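Local coordinates for arabinose metabolism transcriptional repressor (PDB 4H0E), which probably represses transcription of arabinose-utilisation genes by binding operator DNA through a GntR-family winged helix-turn-helix domain, at residues A26-E31 / H62-A67. Residues are numbered along the deposited sequence; the frame is centred on the assembly and turned at random.
Sequences AQVKEE and HTIRKA. With nucleotides of chain C; nucleotides of chain D.
Lys29 and Ala67 mark where helix 26-31 and helix 62-67 draw together, their CA atoms 5.0 Å apart and the two axes crossing at -54° with a closest approach of 8.7 Å. An alanine at the crossing lets the helices pack tightly: the CB of Ala67 meets Val28 CG1 on one flank, at 3.5 Å, and the aliphatic CG of Lys29 on the other. Val28 turns CG1 opposite its own amide nitrogen (chi1 170°), which carries that methyl against Ala67 CB and also to within 3.9 Å of Ile64 CD1, the two side chains crossing nearly at right angles. Phe57 covers Val28, and Leu53 and Met54 pack against Ile64, so the core continues into helix 50-57. Lys29 bends at chi3, and its ammonium group pairs with Asp70, which also takes Lys66.

Helix 61-74, to which 62-67 belongs, is the recognition helix of the winged helix-turn-helix, and three of its side chains here reach DNA. At the margin of the packing, Thr63 OG1 donates a 2.6 Å hydrogen bond to OP2 of DC10 of chain C. Both terminal nitrogens of Arg65 converge in plane on OP2 of DG9 of chain D, NH1 at 2.9 Å; the guanidinium also makes a salt bridge with Glu50. C5 of DC10 of chain C lies 3.4 Å above the plane of the His62 ring, offset toward its rim, and the ring also packs against DC9 of the same strand. Replacing His62 by an alanine is likely to leave the two cytosines without this flat cover and open a gap beside the bases. No hydrogen bond joins the two segments: apolar packing probably fixes how the helix is presented to the DNA, where Thr63 and Arg65 grip phosphates of both strands.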
ATOM      1  N   ALA B  26       2.967  -3.225  -9.523  1.00 22.46           N
ATOM      2  CA  ALA B  26       2.751  -2.078 -10.404  1.00 21.60           C
ATOM      3  C   ALA B  26       2.118  -2.482 -11.748  1.00 24.20           C
ATOM      4  O   ALA B  26       1.276  -1.762 -12.291  1.00 23.65           O
ATOM      5  CB  ALA B  26       4.066  -1.305 -10.625  1.00 23.01           C
ATOM      6  N   GLN B  27       2.512  -3.643 -12.268  1.00 23.51           N
ATOM      7  CA  GLN B  27       1.920  -4.156 -13.503  1.00 27.19           C
ATOM      8  C   GLN B  27       0.463  -4.524 -13.257  1.00 27.32           C
ATOM      9  O   GLN B  27      -0.411  -4.285 -14.110  1.00 25.03           O
ATOM     10  CB  GLN B  27       2.717  -5.355 -14.035  1.00 26.87           C
ATOM     11  CG  GLN B  27       4.183  -5.005 -14.359  1.00 30.22           C
ATOM     12  CD  GLN B  27       4.966  -6.181 -14.919  1.00 39.98           C
ATOM     13  OE1 GLN B  27       6.090  -6.458 -14.493  1.00 39.34           O
ATOM     14  NE2 GLN B  27       4.374  -6.879 -15.882  1.00 40.44           N
ATOM     15  N   VAL B  28       0.186  -5.086 -12.079  1.00 22.98           N
ATOM     16  CA  VAL B  28      -1.207  -5.377 -11.726  1.00 20.68           C
ATOM     17  C   VAL B  28      -2.023  -4.086 -11.639  1.00 26.39           C
ATOM     18  O   VAL B  28      -3.160  -4.008 -12.141  1.00 27.06           O
ATOM     19  CB  VAL B  28      -1.329  -6.154 -10.390  1.00 21.30           C
ATOM     20  CG1 VAL B  28      -2.784  -6.222  -9.951  1.00 23.02           C
ATOM     21  CG2 VAL B  28      -0.746  -7.556 -10.511  1.00 22.53           C
ATOM     22  N   LYS B  29      -1.452  -3.077 -10.984  1.00 23.30           N
ATOM     23  CA  LYS B  29      -2.126  -1.781 -10.857  1.00 26.13           C
ATOM     24  C   LYS B  29      -2.444  -1.205 -12.234  1.00 29.75           C
ATOM     25  O   LYS B  29      -3.510  -0.637 -12.440  1.00 30.43           O
ATOM     26  CB  LYS B  29      -1.245  -0.774 -10.111  1.00 26.12           C
ATOM     27  CG  LYS B  29      -1.015  -1.103  -8.649  1.00 31.90           C
ATOM     28  CD  LYS B  29       0.035  -0.181  -8.020  1.00 29.12           C
ATOM     29  CE  LYS B  29      -0.436   1.266  -8.011  1.00 31.76           C
ATOM     30  NZ  LYS B  29       0.580   2.159  -7.371  1.00 35.65           N
ATOM     31  N   GLU B  30      -1.492  -1.333 -13.155  1.00 28.41           N
ATOM     32  CA  GLU B  30      -1.652  -0.772 -14.490  1.00 35.06           C
ATOM     33  C   GLU B  30      -2.779  -1.474 -15.223  1.00 32.44           C
ATOM     34  O   GLU B  30      -3.635  -0.826 -15.822  1.00 35.56           O
ATOM     35  CB  GLU B  30      -0.353  -0.871 -15.298  1.00 32.18           C
ATOM     36  CG  GLU B  30       0.675   0.199 -14.949  1.00 40.57           C
ATOM     37  CD  GLU B  30       1.802   0.298 -15.978  1.00 48.27           C
ATOM     38  OE1 GLU B  30       2.043  -0.688 -16.719  1.00 44.81           O
ATOM     39  OE2 GLU B  30       2.444   1.372 -16.047  1.00 52.52           O
ATOM     40  N   GLU B  31      -2.786  -2.802 -15.166  1.00 31.85           N
ATOM     41  CA  GLU B  31      -3.850  -3.556 -15.823  1.00 33.49           C
ATOM     42  C   GLU B  31      -5.238  -3.196 -15.268  1.00 33.79           C
ATOM     43  O   GLU B  31      -6.184  -2.920 -16.028  1.00 30.30           O
ATOM     44  CB  GLU B  31      -3.572  -5.059 -15.720  1.00 31.75           C
ATOM     45  CG  GLU B  31      -4.433  -5.927 -16.615  1.00 44.06           C
ATOM     46  CD  GLU B  31      -4.125  -5.711 -18.088  1.00 45.55           C
ATOM     47  OE1 GLU B  31      -4.364  -4.587 -18.580  1.00 46.65           O
ATOM     48  OE2 GLU B  31      -3.631  -6.657 -18.740  1.00 50.45           O
ATOM     49  N   HIS B  62      -0.709 -11.188  -1.363  1.00 21.20           N
ATOM     50  CA  HIS B  62      -0.003  -9.974  -0.945  1.00 22.25           C
ATOM     51  C   HIS B  62       0.143  -8.989  -2.113  1.00 23.64           C
ATOM     52  O   HIS B  62      -0.172  -7.803  -1.999  1.00 19.36           O
ATOM     53  CB  HIS B  62       1.373 -10.371  -0.410  1.00 25.70           C
ATOM     54  CG  HIS B  62       2.208  -9.224   0.065  1.00 33.75           C
ATOM     55  ND1 HIS B  62       2.899  -8.396  -0.795  1.00 38.70           N
ATOM     56  CD2 HIS B  62       2.514  -8.806   1.317  1.00 31.14           C
ATOM     57  CE1 HIS B  62       3.567  -7.495  -0.092  1.00 34.57           C
ATOM     58  NE2 HIS B  62       3.351  -7.724   1.190  1.00 36.39           N
ATOM     59  N   THR B  63       0.628  -9.483  -3.245  1.00 18.49           N
ATOM     60  CA  THR B  63       0.815  -8.631  -4.413  1.00 18.65           C
ATOM     61  C   THR B  63      -0.490  -7.989  -4.891  1.00 18.52           C
ATOM     62  O   THR B  63      -0.544  -6.772  -5.139  1.00 21.79           O
ATOM     63  CB  THR B  63       1.512  -9.419  -5.542  1.00 20.94           C
ATOM     64  OG1 THR B  63       2.835  -9.766  -5.109  1.00 21.74           O
ATOM     65  CG2 THR B  63       1.588  -8.589  -6.817  1.00 18.94           C
ATOM     66  N   ILE B  64      -1.552  -8.794  -4.984  1.00 19.42           N
ATOM     67  CA  ILE B  64      -2.870  -8.282  -5.349  1.00 19.81           C
ATOM     68  C   ILE B  64      -3.333  -7.212  -4.346  1.00 20.06           C
ATOM     69  O   ILE B  64      -3.820  -6.159  -4.744  1.00 19.38           O
ATOM     70  CB  ILE B  64      -3.947  -9.409  -5.469  1.00 19.39           C
ATOM     71  CG1 ILE B  64      -3.683 -10.320  -6.679  1.00 21.82           C
ATOM     72  CG2 ILE B  64      -5.337  -8.819  -5.580  1.00 21.85           C
ATOM     73  CD1 ILE B  64      -3.381  -9.544  -7.968  1.00 20.62           C
ATOM     74  N   ARG B  65      -3.157  -7.469  -3.053  1.00 18.79           N
ATOM     75  CA  ARG B  65      -3.606  -6.513  -2.034  1.00 22.31           C
ATOM     76  C   ARG B  65      -2.815  -5.211  -2.074  1.00 21.34           C
ATOM     77  O   ARG B  65      -3.353  -4.141  -1.803  1.00 24.37           O
ATOM     78  CB  ARG B  65      -3.563  -7.127  -0.625  1.00 23.26           C
ATOM     79  CG  ARG B  65      -4.685  -8.137  -0.376  1.00 21.68           C
ATOM     80  CD  ARG B  65      -4.812  -8.491   1.109  1.00 26.16           C
ATOM     81  NE  ARG B  65      -5.101  -7.311   1.917  1.00 26.14           N
ATOM     82  CZ  ARG B  65      -6.309  -6.772   2.024  1.00 27.72           C
ATOM     83  NH1 ARG B  65      -7.326  -7.314   1.369  1.00 25.55           N
ATOM     84  NH2 ARG B  65      -6.507  -5.702   2.781  1.00 27.57           N
ATOM     85  N   LYS B  66      -1.535  -5.308  -2.395  1.00 20.79           N
ATOM     86  CA  LYS B  66      -0.709  -4.114  -2.580  1.00 24.58           C
ATOM     87  C   LYS B  66      -1.238  -3.269  -3.748  1.00 23.72           C
ATOM     88  O   LYS B  66      -1.491  -2.059  -3.599  1.00 21.96           O
ATOM     89  CB  LYS B  66       0.755  -4.512  -2.787  1.00 20.67           C
ATOM     90  CG  LYS B  66       1.664  -3.378  -3.247  1.00 27.48           C
ATOM     91  CD  LYS B  66       1.765  -2.281  -2.197  1.00 26.50           C
ATOM     92  CE  LYS B  66       2.958  -1.380  -2.488  1.00 32.85           C
ATOM     93  NZ  LYS B  66       2.777   0.007  -1.983  1.00 30.96           N
ATOM     94  N   ALA B  67      -1.448  -3.907  -4.898  1.00 21.36           N
ATOM     95  CA  ALA B  67      -1.997  -3.177  -6.046  1.00 22.18           C
ATOM     96  C   ALA B  67      -3.349  -2.530  -5.724  1.00 24.89           C
ATOM     97  O   ALA B  67      -3.578  -1.338  -5.953  1.00 26.10           O
ATOM     98  CB  ALA B  67      -2.131  -4.100  -7.251  1.00 23.37           C
TER
ATOM     99  P    DC C  10       4.609 -13.133  -5.986  1.00 26.58           P
ATOM    100  OP1  DC C  10       4.651 -13.868  -7.271  1.00 30.76           O
ATOM    101  OP2  DC C  10       3.533 -12.151  -5.736  1.00 24.17           O
ATOM    102  O5'  DC C  10       4.591 -14.209  -4.808  1.00 32.13           O
ATOM    103  C5'  DC C  10       5.700 -15.113  -4.719  1.00 36.81           C
ATOM    104  C4'  DC C  10       5.807 -15.702  -3.333  1.00 37.54           C
ATOM    105  O4'  DC C  10       6.133 -14.645  -2.401  1.00 43.10           O
ATOM    106  C3'  DC C  10       4.487 -16.275  -2.822  1.00 40.46           C
ATOM    107  O3'  DC C  10       4.419 -17.682  -3.015  1.00 45.81           O
ATOM    108  C2'  DC C  10       4.463 -15.922  -1.332  1.00 44.58           C
ATOM    109  C1'  DC C  10       5.698 -15.048  -1.123  1.00 35.37           C
ATOM    110  N1   DC C  10       5.400 -13.888  -0.257  1.00 40.41           N
ATOM    111  C2   DC C  10       5.732 -14.024   1.088  1.00 40.33           C
ATOM    112  O2   DC C  10       6.263 -15.080   1.449  1.00 44.03           O
ATOM    113  N3   DC C  10       5.470 -13.006   1.938  1.00 38.92           N
ATOM    114  C4   DC C  10       4.896 -11.891   1.482  1.00 35.76           C
ATOM    115  N4   DC C  10       4.669 -10.918   2.373  1.00 40.41           N
ATOM    116  C5   DC C  10       4.546 -11.732   0.108  1.00 32.88           C
ATOM    117  C6   DC C  10       4.798 -12.753  -0.721  1.00 34.06           C
ATOM    118  P    DC C   9       7.226  -7.314  -6.994  1.00 26.91           P
ATOM    119  OP1  DC C   9       7.629  -7.686  -8.369  1.00 23.56           O
ATOM    120  OP2  DC C   9       5.999  -6.512  -6.750  1.00 22.56           O
ATOM    121  O5'  DC C   9       7.052  -8.625  -6.118  1.00 22.71           O
ATOM    122  C5'  DC C   9       7.987  -9.673  -6.265  1.00 30.78           C
ATOM    123  C4'  DC C   9       7.610 -10.782  -5.305  1.00 30.87           C
ATOM    124  O4'  DC C   9       8.016 -10.399  -3.976  1.00 27.69           O
ATOM    125  C3'  DC C   9       6.120 -11.133  -5.210  1.00 27.69           C
ATOM    126  O3'  DC C   9       6.028 -12.404  -5.804  1.00 30.83           O
ATOM    127  C2'  DC C   9       5.839 -11.225  -3.720  1.00 25.56           C
ATOM    128  C1'  DC C   9       7.234 -11.159  -3.089  1.00 28.49           C
ATOM    129  N1   DC C   9       7.275 -10.513  -1.736  1.00 27.51           N
ATOM    130  C2   DC C   9       7.773 -11.230  -0.644  1.00 33.73           C
ATOM    131  O2   DC C   9       8.179 -12.382  -0.810  1.00 30.68           O
ATOM    132  N3   DC C   9       7.802 -10.652   0.586  1.00 35.65           N
ATOM    133  C4   DC C   9       7.370  -9.409   0.746  1.00 35.31           C
ATOM    134  N4   DC C   9       7.437  -8.893   1.986  1.00 38.74           N
ATOM    135  C5   DC C   9       6.862  -8.660  -0.357  1.00 32.28           C
ATOM    136  C6   DC C   9       6.830  -9.240  -1.562  1.00 28.31           C
TER
ATOM    137  P    DG D   9     -10.517  -4.966   2.520  1.00 27.15           P
ATOM    138  OP1  DG D   9     -10.974  -3.570   2.658  1.00 24.77           O
ATOM    139  OP2  DG D   9      -9.355  -5.295   1.685  1.00 25.81           O
ATOM    140  O5'  DG D   9     -10.229  -5.542   3.988  1.00 25.43           O
ATOM    141  C5'  DG D   9     -11.128  -5.207   5.044  1.00 24.80           C
ATOM    142  C4'  DG D   9     -10.442  -5.416   6.373  1.00 25.46           C
ATOM    143  O4'  DG D   9     -10.277  -6.835   6.595  1.00 21.73           O
ATOM    144  C3'  DG D   9      -9.048  -4.788   6.463  1.00 24.05           C
ATOM    145  O3'  DG D   9      -8.949  -4.126   7.696  1.00 26.02           O
ATOM    146  C2'  DG D   9      -8.099  -5.974   6.364  1.00 23.49           C
ATOM    147  C1'  DG D   9      -8.933  -7.124   6.900  1.00 24.09           C
ATOM    148  N9   DG D   9      -8.661  -8.412   6.260  1.00 27.74           N
ATOM    149  C8   DG D   9      -8.644  -8.695   4.911  1.00 24.09           C
ATOM    150  N7   DG D   9      -8.389  -9.951   4.657  1.00 25.16           N
ATOM    151  C5   DG D   9      -8.224 -10.539   5.905  1.00 27.97           C
ATOM    152  C6   DG D   9      -7.926 -11.878   6.277  1.00 30.75           C
ATOM    153  O6   DG D   9      -7.741 -12.858   5.543  1.00 24.93           O
ATOM    154  N1   DG D   9      -7.856 -12.035   7.670  1.00 26.86           N
ATOM    155  C2   DG D   9      -8.050 -11.020   8.581  1.00 29.21           C
ATOM    156  N2   DG D   9      -7.946 -11.337   9.882  1.00 28.85           N
ATOM    157  N3   DG D   9      -8.320  -9.768   8.245  1.00 27.34           N
ATOM    158  C4   DG D   9      -8.388  -9.599   6.902  1.00 28.23           C
TER